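PDB 6JJT: PhnH from Penicillium herquei, which catalyses an enantioselective intramolecular hydroalkoxylation that closes a prenylated phenalenone to (2'R)-atrovenetin in the herqueinone pathway, working as a homotetramer. Local coordinates for residues S45-I49 / T77-D81; I84-Y90 / V102-I108; N99-T103 / V113-T117; V128-G132 / E144-I148. All coordinates share one frame; numbering follows the deposited sequence. Where two conformers were deposited one is given.

Interaction 1. Residues S45-I49 / T77-D81; sequences SDAQI and TRGAD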
loop_
_atom_site.group_PDB
_atom_site.type_symbol
_atom_site.label_atom_id
_atom_site.label_comp_id
_atom_site.label_asym_id
_atom_site.label_seq_id
_atom_site.Cartn_x
_atom_site.Cartn_y
_atom_site.Cartn_z
ATOM N N SER D 45 -11.276 9.257 -16.427
ATOM C CA SER D 45 -12.584 9.791 -16.047
ATOM C C SER D 45 -12.386 11.284 -15.809
ATOM O O SER D 45 -11.236 11.756 -15.829
ATOM C CB SER D 45 -13.060 9.158 -14.767
ATOM O OG SER D 45 -12.215 9.623 -13.716
ATOM N N ASP D 46 -13.470 12.020 -15.506
ATOM C CA ASP D 46 -13.293 13.460 -15.362
ATOM C C ASP D 46 -12.324 13.772 -14.223
ATOM O O ASP D 46 -11.567 14.729 -14.306
ATOM C CB ASP D 46 -14.585 14.260 -15.151
ATOM C CG ASP D 46 -14.397 15.744 -15.457
ATOM O OD1 ASP D 46 -14.246 16.083 -16.668
ATOM O OD2 ASP D 46 -14.364 16.552 -14.499
ATOM N N ALA D 47 -12.383 12.964 -13.160
ATOM C CA ALA D 47 -11.625 13.206 -11.938
ATOM C C ALA D 47 -10.116 12.950 -12.098
ATOM O O ALA D 47 -9.334 13.658 -11.439
ATOM C CB ALA D 47 -12.191 12.347 -10.831
ATOM N N GLN D 48 -9.712 11.910 -12.891
ATOM C CA GLN D 48 -8.301 11.572 -13.023
ATOM C C GLN D 48 -8.007 10.568 -14.146
ATOM O O GLN D 48 -8.923 9.895 -14.617
ATOM C CB GLN D 48 -7.771 11.022 -11.700
ATOM C CG GLN D 48 -8.322 9.650 -11.332
ATOM C CD GLN D 48 -9.507 9.749 -10.409
ATOM O OE1 GLN D 48 -9.530 10.592 -9.502
ATOM N NE2 GLN D 48 -10.499 8.886 -10.581
ATOM N N ILE D 49 -6.717 10.513 -14.581
ATOM C CA ILE D 49 -6.110 9.548 -15.514
ATOM C C ILE D 49 -5.091 8.644 -14.810
ATOM O O ILE D 49 -4.058 9.109 -14.331
ATOM C CB ILE D 49 -5.366 10.215 -16.680
ATOM C CG1 ILE D 49 -6.343 11.062 -17.483
ATOM C CG2 ILE D 49 -4.630 9.195 -17.549
ATOM C CD1 ILE D 49 -7.713 10.576 -17.190
ATOM N N THR D 77 -1.303 8.503 -11.119
ATOM C CA THR D 77 -2.618 9.116 -11.294
ATOM C C THR D 77 -2.464 10.621 -11.514
ATOM O O THR D 77 -1.882 11.294 -10.631
ATOM C CB THR D 77 -3.481 8.924 -10.046
ATOM O OG1 THR D 77 -3.743 7.530 -9.909
ATOM C CG2 THR D 77 -4.830 9.616 -10.148
ATOM N N ARG D 78 -2.967 11.088 -12.646
ATOM C CA ARG D 78 -3.024 12.518 -12.916
ATOM C C ARG D 78 -4.446 12.964 -12.629
ATOM O O ARG D 78 -5.350 12.535 -13.332
ATOM C CB ARG D 78 -2.725 12.766 -14.394
ATOM C CG ARG D 78 -2.726 14.264 -14.710
ATOM C CD ARG D 78 -2.608 14.717 -16.152
ATOM N NE ARG D 78 -1.292 14.510 -16.747
ATOM C CZ ARG D 78 -0.282 15.378 -16.672
ATOM N NH1 ARG D 78 0.876 15.096 -17.251
ATOM N NH2 ARG D 78 -0.434 16.521 -16.020
ATOM N N GLY D 79 -4.652 13.851 -11.631
ATOM C CA GLY D 79 -6.014 14.277 -11.289
ATOM C C GLY D 79 -6.429 15.467 -12.156
ATOM O O GLY D 79 -5.572 16.136 -12.739
ATOM N N ALA D 80 -7.757 15.708 -12.228
ATOM C CA ALA D 80 -8.312 16.895 -12.874
ATOM C C ALA D 80 -7.759 18.166 -12.221
ATOM O O ALA D 80 -7.693 19.224 -12.856
ATOM C CB ALA D 80 -9.820 16.874 -12.809
ATOM N N ASP D 81 -7.361 18.059 -10.937
ATOM C CA ASP D 81 -6.844 19.183 -10.167
ATOM C C ASP D 81 -5.405 19.510 -10.550
ATOM O O ASP D 81 -4.865 20.472 -10.005
ATOM C CB ASP D 81 -6.964 18.928 -8.665
ATOM C CG ASP D 81 -6.032 17.862 -8.117
ATOM O OD1 ASP D 81 -5.429 17.115 -8.926
ATOM O OD2 ASP D 81 -5.968 17.759 -6.878
HETATM O O HOH W 1 -8.791 16.005 -9.109
#

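Interaction 2. Residues I84-Y90 / V102-I108; sequences IRADAHY and VTESAAI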
loop_
_atom_site.group_PDB
_atom_site.type_symbol
_atom_site.label_atom_id
_atom_site.label_comp_id
_atom_site.label_asym_id
_atom_site.label_seq_id
_atom_site.Cartn_x
_atom_site.Cartn_y
_atom_site.Cartn_z
ATOM N N ILE D 84 -0.027 15.115 -10.021
ATOM C CA ILE D 84 0.369 13.809 -10.541
ATOM C C ILE D 84 1.035 13.013 -9.425
ATOM O O ILE D 84 2.134 13.363 -8.934
ATOM C CB ILE D 84 1.357 13.955 -11.705
ATOM C CG1 ILE D 84 0.822 14.870 -12.819
ATOM C CG2 ILE D 84 1.667 12.561 -12.200
ATOM C CD1 ILE D 84 1.894 15.361 -13.803
ATOM N N ARG D 85 0.361 11.964 -8.943
ATOM C CA ARG D 85 0.901 11.142 -7.871
ATOM C C ARG D 85 1.439 9.844 -8.483
ATOM O O ARG D 85 0.821 9.317 -9.423
ATOM C CB ARG D 85 -0.207 10.826 -6.876
ATOM C CG ARG D 85 -0.716 12.044 -6.111
ATOM C CD ARG D 85 -1.584 11.638 -4.957
ATOM N NE ARG D 85 -1.878 12.843 -4.142
ATOM C CZ ARG D 85 -2.915 13.663 -4.319
ATOM N NH1 ARG D 85 -3.010 14.719 -3.536
ATOM N NH2 ARG D 85 -3.774 13.490 -5.309
ATOM N N ALA D 86 2.600 9.371 -8.035
ATOM C CA ALA D 86 3.099 8.110 -8.574
ATOM C C ALA D 86 3.648 7.298 -7.437
ATOM O O ALA D 86 4.142 7.833 -6.439
ATOM C CB ALA D 86 4.114 8.312 -9.697
ATOM N N ASP D 87 3.551 5.973 -7.537
ATOM C CA ASP D 87 4.130 5.031 -6.579
ATOM C C ASP D 87 4.787 3.898 -7.354
ATOM O O ASP D 87 4.102 3.327 -8.238
ATOM C CB ASP D 87 3.030 4.452 -5.703
ATOM C CG ASP D 87 2.416 5.476 -4.743
ATOM O OD1 ASP D 87 3.014 5.680 -3.653
ATOM O OD2 ASP D 87 1.362 6.084 -5.100
ATOM N N ALA D 88 6.070 3.607 -7.069
ATOM C CA ALA D 88 6.790 2.607 -7.866
ATOM C C ALA D 88 7.591 1.713 -6.941
ATOM O O ALA D 88 7.971 2.117 -5.852
ATOM C CB ALA D 88 7.722 3.311 -8.836
ATOM N N HIS D 89 7.826 0.496 -7.394
ATOM C CA HIS D 89 8.807 -0.371 -6.798
ATOM C C HIS D 89 9.720 -0.832 -7.910
ATOM O O HIS D 89 9.231 -1.178 -9.007
ATOM C CB HIS D 89 8.198 -1.648 -6.188
ATOM C CG HIS D 89 7.280 -1.401 -5.063
ATOM N ND1 HIS D 89 5.934 -1.445 -5.264
ATOM C CD2 HIS D 89 7.488 -1.169 -3.747
ATOM C CE1 HIS D 89 5.332 -1.257 -4.083
ATOM N NE2 HIS D 89 6.270 -1.046 -3.172
ATOM N N TYR D 90 11.016 -0.849 -7.617
ATOM C CA TYR D 90 11.924 -1.435 -8.592
ATOM C C TYR D 90 13.114 -1.995 -7.857
ATOM O O TYR D 90 13.342 -1.679 -6.677
ATOM C CB TYR D 90 12.338 -0.450 -9.700
ATOM C CG TYR D 90 13.011 0.830 -9.270
ATOM C CD1 TYR D 90 14.385 0.928 -9.137
ATOM C CD2 TYR D 90 12.243 1.971 -9.025
ATOM C CE1 TYR D 90 14.990 2.127 -8.796
ATOM C CE2 TYR D 90 12.835 3.191 -8.691
ATOM C CZ TYR D 90 14.218 3.253 -8.605
ATOM O OH TYR D 90 14.880 4.417 -8.296
ATOM N N VAL D 102 13.781 -0.615 -4.110
ATOM C CA VAL D 102 13.558 0.812 -4.043
ATOM C C VAL D 102 12.053 1.036 -4.084
ATOM O O VAL D 102 11.367 0.546 -4.993
ATOM C CB VAL D 102 14.244 1.546 -5.207
ATOM C CG1 VAL D 102 14.016 3.049 -5.085
ATOM C CG2 VAL D 102 15.766 1.245 -5.242
ATOM N N THR D 103 11.537 1.747 -3.092
ATOM C CA THR D 103 10.125 2.096 -2.963
ATOM C C THR D 103 10.001 3.596 -3.158
ATOM O O THR D 103 10.447 4.370 -2.270
ATOM C CB THR D 103 9.576 1.626 -1.605
ATOM O OG1 THR D 103 9.754 0.206 -1.554
ATOM C CG2 THR D 103 8.107 1.975 -1.446
ATOM N N GLU D 104 9.413 4.028 -4.280
ATOM C CA GLU D 104 9.271 5.437 -4.546
ATOM C C GLU D 104 7.828 5.869 -4.404
ATOM O O GLU D 104 6.893 5.147 -4.729
ATOM C CB GLU D 104 9.669 5.775 -5.982
ATOM C CG GLU D 104 11.154 5.644 -6.287
ATOM C CD GLU D 104 11.639 6.238 -7.607
ATOM O OE1 GLU D 104 10.757 6.528 -8.442
ATOM O OE2 GLU D 104 12.891 6.429 -7.724
ATOM N N SER D 105 7.638 7.069 -3.897
ATOM C CA SER D 105 6.330 7.712 -3.813
ATOM C C SER D 105 6.512 9.176 -4.182
ATOM O O SER D 105 7.439 9.815 -3.654
ATOM C CB SER D 105 5.650 7.540 -2.476
ATOM O OG SER D 105 6.525 7.950 -1.420
ATOM N N ALA D 106 5.672 9.726 -5.044
ATOM C CA ALA D 106 6.020 10.995 -5.674
ATOM C C ALA D 106 4.825 11.902 -5.815
ATOM O O ALA D 106 3.749 11.437 -6.128
ATOM C CB ALA D 106 6.637 10.740 -7.045
ATOM N N ALA D 107 5.034 13.213 -5.579
ATOM C CA ALA D 107 4.190 14.263 -6.110
ATOM C C ALA D 107 4.966 14.850 -7.273
ATOM O O ALA D 107 5.846 15.705 -7.082
ATOM C CB ALA D 107 3.924 15.305 -5.022
ATOM N N ILE D 108 4.782 14.255 -8.452
ATOM C CA ILE D 108 5.696 14.487 -9.563
ATOM C C ILE D 108 5.803 16.000 -9.771
ATOM O O ILE D 108 4.805 16.716 -9.784
ATOM C CB ILE D 108 5.133 13.755 -10.811
ATOM C CG1 ILE D 108 5.204 12.221 -10.697
ATOM C CG2 ILE D 108 5.715 14.233 -12.163
ATOM C CD1 ILE D 108 6.595 11.657 -10.707
HETATM O O HOH W 2 2.037 16.570 -8.581
HETATM O O HOH W 3 4.815 3.959 -2.491
#

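Interaction 3. Residues N99-T103 / V113-T117; sequences NILVT and VLFDT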
loop_
_atom_site.group_PDB
_atom_site.type_symbol
_atom_site.label_atom_id
_atom_site.label_comp_id
_atom_site.label_asym_id
_atom_site.label_seq_id
_atom_site.Cartn_x
_atom_site.Cartn_y
_atom_site.Cartn_z
ATOM N N ASN D 99 21.136 -7.093 -4.197
ATOM C CA ASN D 99 19.799 -6.697 -4.616
ATOM C C ASN D 99 19.235 -5.722 -3.584
ATOM O O ASN D 99 19.282 -6.001 -2.391
ATOM C CB ASN D 99 18.922 -7.923 -4.712
ATOM C CG ASN D 99 19.288 -8.857 -5.841
ATOM O OD1 ASN D 99 19.882 -8.389 -6.815
ATOM N ND2 ASN D 99 18.925 -10.109 -5.693
ATOM N N ILE D 100 18.648 -4.628 -4.075
ATOM C CA ILE D 100 18.085 -3.585 -3.226
ATOM C C ILE D 100 16.700 -3.241 -3.769
ATOM O O ILE D 100 16.593 -2.855 -4.929
ATOM C CB ILE D 100 18.962 -2.315 -3.217
ATOM C CG1 ILE D 100 20.414 -2.620 -2.824
ATOM C CG2 ILE D 100 18.314 -1.208 -2.392
ATOM C CD1 ILE D 100 21.412 -1.542 -3.201
ATOM N N LEU D 101 15.667 -3.352 -2.915
ATOM C CA LEU D 101 14.352 -2.839 -3.336
ATOM C C LEU D 101 14.267 -1.332 -3.112
ATOM O O LEU D 101 14.586 -0.839 -2.013
ATOM C CB LEU D 101 13.246 -3.509 -2.510
ATOM C CG LEU D 101 11.831 -3.062 -2.889
ATOM C CD1 LEU D 101 11.479 -3.575 -4.266
ATOM C CD2 LEU D 101 10.807 -3.519 -1.856
ATOM N N VAL D 102 13.781 -0.615 -4.110
ATOM C CA VAL D 102 13.558 0.812 -4.043
ATOM C C VAL D 102 12.053 1.036 -4.084
ATOM O O VAL D 102 11.367 0.546 -4.993
ATOM C CB VAL D 102 14.244 1.546 -5.207
ATOM C CG1 VAL D 102 14.016 3.049 -5.085
ATOM C CG2 VAL D 102 15.766 1.245 -5.242
ATOM N N THR D 103 11.537 1.747 -3.092
ATOM C CA THR D 103 10.125 2.096 -2.963
ATOM C C THR D 103 10.001 3.596 -3.158
ATOM O O THR D 103 10.447 4.370 -2.270
ATOM C CB THR D 103 9.576 1.626 -1.605
ATOM O OG1 THR D 103 9.754 0.206 -1.554
ATOM C CG2 THR D 103 8.107 1.975 -1.446
ATOM N N VAL D 113 12.027 8.375 -1.557
ATOM C CA VAL D 113 12.546 7.044 -1.775
ATOM C C VAL D 113 12.891 6.413 -0.444
ATOM O O VAL D 113 13.460 7.069 0.452
ATOM C CB VAL D 113 13.846 7.117 -2.605
ATOM C CG1 VAL D 113 14.285 5.740 -3.040
ATOM C CG2 VAL D 113 13.697 8.013 -3.808
ATOM N N LEU D 114 12.585 5.128 -0.331
ATOM C CA LEU D 114 12.991 4.246 0.734
ATOM C C LEU D 114 13.663 3.017 0.110
ATOM O O LEU D 114 13.429 2.736 -1.080
ATOM C CB LEU D 114 11.787 3.822 1.591
ATOM C CG LEU D 114 11.149 4.951 2.388
ATOM C CD1 LEU D 114 9.755 4.526 2.845
ATOM C CD2 LEU D 114 12.001 5.390 3.581
ATOM N N PHE D 115 14.441 2.285 0.903
ATOM C CA PHE D 115 15.258 1.173 0.436
ATOM C C PHE D 115 15.162 -0.013 1.365
ATOM O O PHE D 115 14.962 0.136 2.577
ATOM C CB PHE D 115 16.757 1.562 0.451
ATOM C CG PHE D 115 17.082 2.792 -0.366
ATOM C CD1 PHE D 115 17.318 2.684 -1.747
ATOM C CD2 PHE D 115 17.065 4.055 0.210
ATOM C CE1 PHE D 115 17.617 3.824 -2.497
ATOM C CE2 PHE D 115 17.312 5.184 -0.542
ATOM C CZ PHE D 115 17.588 5.074 -1.893
ATOM N N ASP D 116 15.267 -1.221 0.789
ATOM C CA ASP D 116 15.326 -2.435 1.569
ATOM C C ASP D 116 16.367 -3.366 0.979
ATOM O O ASP D 116 16.262 -3.782 -0.186
ATOM C CB ASP D 116 13.960 -3.127 1.606
ATOM C CG ASP D 116 13.804 -4.146 2.710
ATOM O OD1 ASP D 116 14.758 -4.892 2.983
ATOM O OD2 ASP D 116 12.728 -4.178 3.299
ATOM N N THR D 117 17.342 -3.723 1.807
ATOM C CA THR D 117 18.329 -4.732 1.423
ATOM C C THR D 117 18.841 -5.424 2.677
ATOM O O THR D 117 19.067 -4.747 3.690
ATOM C CB THR D 117 19.457 -4.117 0.587
ATOM O OG1 THR D 117 20.289 -5.215 0.210
ATOM C CG2 THR D 117 20.320 -3.116 1.319
HETATM O O HOH W 4 12.133 -0.325 -0.473
#

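Interaction 4. Residues V128-G132 / E144-I148; sequences VTAWG and EYWQI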
loop_
_atom_site.group_PDB
_atom_site.type_symbol
_atom_site.label_atom_id
_atom_site.label_comp_id
_atom_site.label_asym_id
_atom_site.label_seq_id
_atom_site.Cartn_x
_atom_site.Cartn_y
_atom_site.Cartn_z
ATOM N N VAL D 128 17.788 4.982 5.424
ATOM C CA VAL D 128 17.826 6.207 4.652
ATOM C C VAL D 128 16.457 6.619 4.107
ATOM O O VAL D 128 15.738 5.811 3.486
ATOM C CB VAL D 128 18.822 6.097 3.468
ATOM C CG1 VAL D 128 18.740 7.278 2.510
ATOM C CG2 VAL D 128 20.248 5.889 4.022
ATOM N N THR D 129 16.117 7.892 4.230
ATOM C CA THR D 129 15.084 8.531 3.426
ATOM C C THR D 129 15.777 9.391 2.380
ATOM O O THR D 129 16.582 10.324 2.726
ATOM C CB THR D 129 14.213 9.501 4.246
ATOM O OG1 THR D 129 15.079 10.284 5.115
ATOM C CG2 THR D 129 13.291 8.768 5.182
ATOM N N ALA D 130 15.504 9.158 1.104
ATOM C CA ALA D 130 16.024 10.004 0.042
ATOM C C ALA D 130 14.951 10.744 -0.715
ATOM O O ALA D 130 13.750 10.467 -0.580
ATOM C CB ALA D 130 16.898 9.174 -0.880
ATOM N N TRP D 131 15.370 11.663 -1.591
ATOM C CA TRP D 131 14.485 12.548 -2.318
ATOM C C TRP D 131 15.165 12.881 -3.640
ATOM O O TRP D 131 16.382 13.154 -3.608
ATOM C CB TRP D 131 14.258 13.838 -1.518
ATOM C CG TRP D 131 13.312 14.786 -2.158
ATOM C CD1 TRP D 131 11.981 14.949 -1.873
ATOM C CD2 TRP D 131 13.577 15.745 -3.199
ATOM N NE1 TRP D 131 11.416 15.908 -2.642
ATOM C CE2 TRP D 131 12.374 16.434 -3.461
ATOM C CE3 TRP D 131 14.722 16.112 -3.933
ATOM C CZ2 TRP D 131 12.243 17.413 -4.430
ATOM C CZ3 TRP D 131 14.595 17.093 -4.893
ATOM C CH2 TRP D 131 13.390 17.761 -5.112
ATOM N N GLY D 132 14.407 12.862 -4.737
ATOM C CA GLY D 132 15.007 13.140 -6.034
ATOM C C GLY D 132 14.066 13.867 -6.955
ATOM O O GLY D 132 12.865 13.952 -6.719
ATOM N N GLU D 144 18.281 12.831 -10.052
ATOM C CA GLU D 144 19.300 12.904 -9.031
ATOM C C GLU D 144 18.634 12.846 -7.657
ATOM O O GLU D 144 17.675 13.595 -7.456
ATOM C CB GLU D 144 20.080 14.226 -9.172
ATOM C CG GLU D 144 21.052 14.179 -10.335
ATOM C CD GLU D 144 21.587 15.538 -10.745
ATOM O OE1 GLU D 144 21.082 16.551 -10.277
ATOM O OE2 GLU D 144 22.518 15.546 -11.549
ATOM N N TYR D 145 19.238 12.089 -6.783
ATOM C CA TYR D 145 18.663 11.840 -5.459
ATOM C C TYR D 145 19.625 12.204 -4.338
ATOM O O TYR D 145 20.836 11.953 -4.431
ATOM C CB TYR D 145 18.296 10.359 -5.312
ATOM C CG TYR D 145 17.255 9.822 -6.261
ATOM C CD1 TYR D 145 17.651 9.325 -7.487
ATOM C CD2 TYR D 145 15.895 9.777 -5.930
ATOM C CE1 TYR D 145 16.729 8.799 -8.385
ATOM C CE2 TYR D 145 14.963 9.251 -6.827
ATOM C CZ TYR D 145 15.388 8.773 -8.054
ATOM O OH TYR D 145 14.505 8.192 -8.943
ATOM N N TRP D 146 19.039 12.666 -3.217
ATOM C CA TRP D 146 19.724 13.163 -2.031
ATOM C C TRP D 146 19.289 12.379 -0.804
ATOM O O TRP D 146 18.081 12.167 -0.614
ATOM C CB TRP D 146 19.387 14.651 -1.857
ATOM C CG TRP D 146 19.873 15.437 -3.034
ATOM C CD1 TRP D 146 19.250 15.564 -4.244
ATOM C CD2 TRP D 146 21.121 16.135 -3.138
ATOM N NE1 TRP D 146 20.019 16.322 -5.092
ATOM C CE2 TRP D 146 21.182 16.665 -4.447
ATOM C CE3 TRP D 146 22.165 16.365 -2.244
ATOM C CZ2 TRP D 146 22.253 17.455 -4.872
ATOM C CZ3 TRP D 146 23.237 17.122 -2.672
ATOM C CH2 TRP D 146 23.272 17.644 -3.966
ATOM N N GLN D 147 20.218 12.034 0.087
ATOM C CA GLN D 147 19.958 11.521 1.419
ATOM C C GLN D 147 19.596 12.691 2.332
ATOM O O GLN D 147 20.299 13.712 2.343
ATOM C CB GLN D 147 21.206 10.823 1.956
ATOM C CG GLN D 147 21.189 10.287 3.387
ATOM C CD GLN D 147 22.388 9.400 3.645
ATOM O OE1 GLN D 147 23.250 9.269 2.782
ATOM N NE2 GLN D 147 22.493 8.798 4.818
ATOM N N ILE D 148 18.472 12.570 3.051
ATOM C CA ILE D 148 18.001 13.636 3.937
ATOM C C ILE D 148 18.119 13.112 5.345
ATOM O O ILE D 148 17.499 12.109 5.641
ATOM C CB ILE D 148 16.529 14.011 3.675
ATOM C CG1 ILE D 148 16.293 14.338 2.212
ATOM C CG2 ILE D 148 16.108 15.190 4.551
ATOM C CD1 ILE D 148 14.844 14.610 1.893
HETATM O O HOH W 5 18.312 9.467 5.515
#

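Interaction 1. Residues S45-I49 / T77-D81
Q48 and T77 meet through their aliphatic parts: the methyl CG2 of T77 lies 3.6 Å from Q48 CB and almost as near to Q48 CG. The methyl gets there because it stands opposite the T77 nitrogen across the CA-CB bond, with OG1 (chi1 -66°) beside that nitrogen. On the neighbouring pair, I49 and R78 exchange two nearly straight backbone hydrogen bonds, I49 N to R78 O at 2.7 Å and R78 N to I49 O at 2.8 Å. Next to them the Q48-G79 pair is non-hydrogen-bonded, and its CA atoms come within 3.9 Å of each other. A third backbone bond, A80 N to A47 O at 2.7 Å, follows, its donor standing well above the carbonyl plane of A47. These residues are the open end of the antiparallel hairpin made by strands 48-61 and 67-79 in the closed barrel of a DUF3237 protein; beyond G79 and before Q48 both chains leave the sheet as loops. The methyl of A80 points across to the loop and lies close to D46 O. Water 1 accepts from D81 N and gives a weak bond to A47 O, joining the two loops. Further out, Q48 bends at chi2 (-96°), which takes its amide away from T77, and its OE1 bonds to NE2 of Q48 of the second subunit. I49, on the other face of the sheet, packs on I41 and Q44 of strand 26-44, while the turn after A80 is braced by D81 OD1, which accepts from T83 N.

Interaction 2. Residues I84-Y90 / V102-I108
Strands 84-94 and 99-107 form an antiparallel hairpin in the closed beta barrel, and within it A86-A106, A88-E104 and Y90-V102 are the hydrogen-bonded pairs. One residue beyond the non-hydrogen-bonded R85-A107 pair, I108 N donates to I84 O at 2.8 Å. Here the side chains of I84 and I108 meet through CG2 and CG1, and water 2 accepts from I84 N. One face of the sheet carries R85, D87, H89, T103 and S105. H89 and T103 lie side by side there, pointing the same way, with T103 OG1 at the edge of the imidazole, 3.4 Å from H89 CD2. Water 3 lies 2.7 Å from D87 OD1, which also rests against S105 CB. The guanidinium of R85 leaves the hairpin: its NH1 donates to F115 O of the third subunit.

The face with A86, A88, Y90, V102 and E104 holds the tyrosine contacts. Y90 has CG between its backbone N and carbonyl carbon (chi1 58°), which swings the ring across V102, the side chains crossing at a slant; V102 CB sits over one ring face, 3.8 Å from the centroid, as a CH-pi contact. The carboxylate of E104 comes to the edge of the same ring, its plane turned 80° from it. Y145 OH makes a weak hydrogen bond to E104 OE2. Y90 OH donates to E104 OE2 at 2.9 Å, meeting that oxygen from above the carboxylate plane.

Interaction 3. Residues N99-T103 / V113-T117
V102 meets V113 and F115 across the antiparallel hairpin of strands 99-107 and 110-116, part of the barrel wall. Its CB leaves the sheet on the same face as that of F115, with which it forms a non-hydrogen-bonded pair. From CB the two methyls part: CG1, anti to the V102 nitrogen (chi1 -179°), presses on V113 CG1 at 3.4 Å, tighter than usual for two carbons, while CG2 runs alongside F115 and meets its ring at CD1, 4.1 Å away. I100 CG2 reaches the edge of that ring, also at CD1. L125 and V128 pack on F115 from beyond the hairpin.

L101 pairs with D116 and T103 with L114 through four backbone bonds, their side chains on the other face; T103 N to L114 O is almost straight (177°). Water 4 lies 2.7 Å from T103 OG1 and donates to L101 O. L101 and D116 here lie against Y42 of the fourth subunit, and N99 ND2 donates to I41 O of that subunit. At the N99 end a side chain makes the link: T117 OG1 donates to N99 O at 2.9 Å and itself receives a bond from S119 N.

Interaction 4. Residues V128-G132 / E144-I148
Strand 129-132 runs antiparallel to 144-148, the two short axes 4.3 Å apart at closest and 148° between their directions. W131 and W146 form a hydrogen-bonded pair, with W146 N to W131 O at 2.7 Å and a more bent return bond, W131 N to W146 O (137°). On either side lie the non-hydrogen-bonded pairs A130-Q147 and G132-Y145. In the second of these the backbones close to 3.9 Å between CA atoms, and the absent side chain of G132 lets the Y145 ring lie against the chain, CD2 3.5 Å from G132 CA. Beyond A130, I148 N donates to T129 O.

Among the side chains, I148 CD1 touches W131 CB at 3.5 Å, on the face these residues share with T129 and W146. W146 brings its indole in edge-on, with W131 O in the ring plane beside CD1. V128 and Q147 cross at about a right angle, CG2 of the valine 3.8 Å from NE2 of the amide, which itself bonds to E149 OE1. The T129 hydroxyl gives a weak bond to I148 O, which lies 2.8 Å from water 5.

T129 OG1 accepts from W131 NE1 of the third subunit, and W131 NE1 donates to T129 OG1 there. This reciprocal pair gives the W131 indole N-H of each subunit a partner and joins the hairpins across an interface of the homotetramer.

How the interactions relate
All four contacts lie in one closed antiparallel barrel whose strands follow each other in chain order, and each joins two neighbouring strands. Interaction 1 comes first along the chain and sits at the barrel's end, about 17 Å centre to centre from interaction 2; T77 N probably bonds to R85 O between them. Interactions 2 and 3 share strand 99-107, with V102 and T103 in both, and their centres are about 12 Å apart. Interaction 4 follows, its centre about 12 Å from that of interaction 3, where V113 N probably bonds to A130 O, and about 13 Å from interaction 2, where Y145 OH reaches E104 OE2. All four reach neighbouring subunits, so the barrel wall also builds the tetramer.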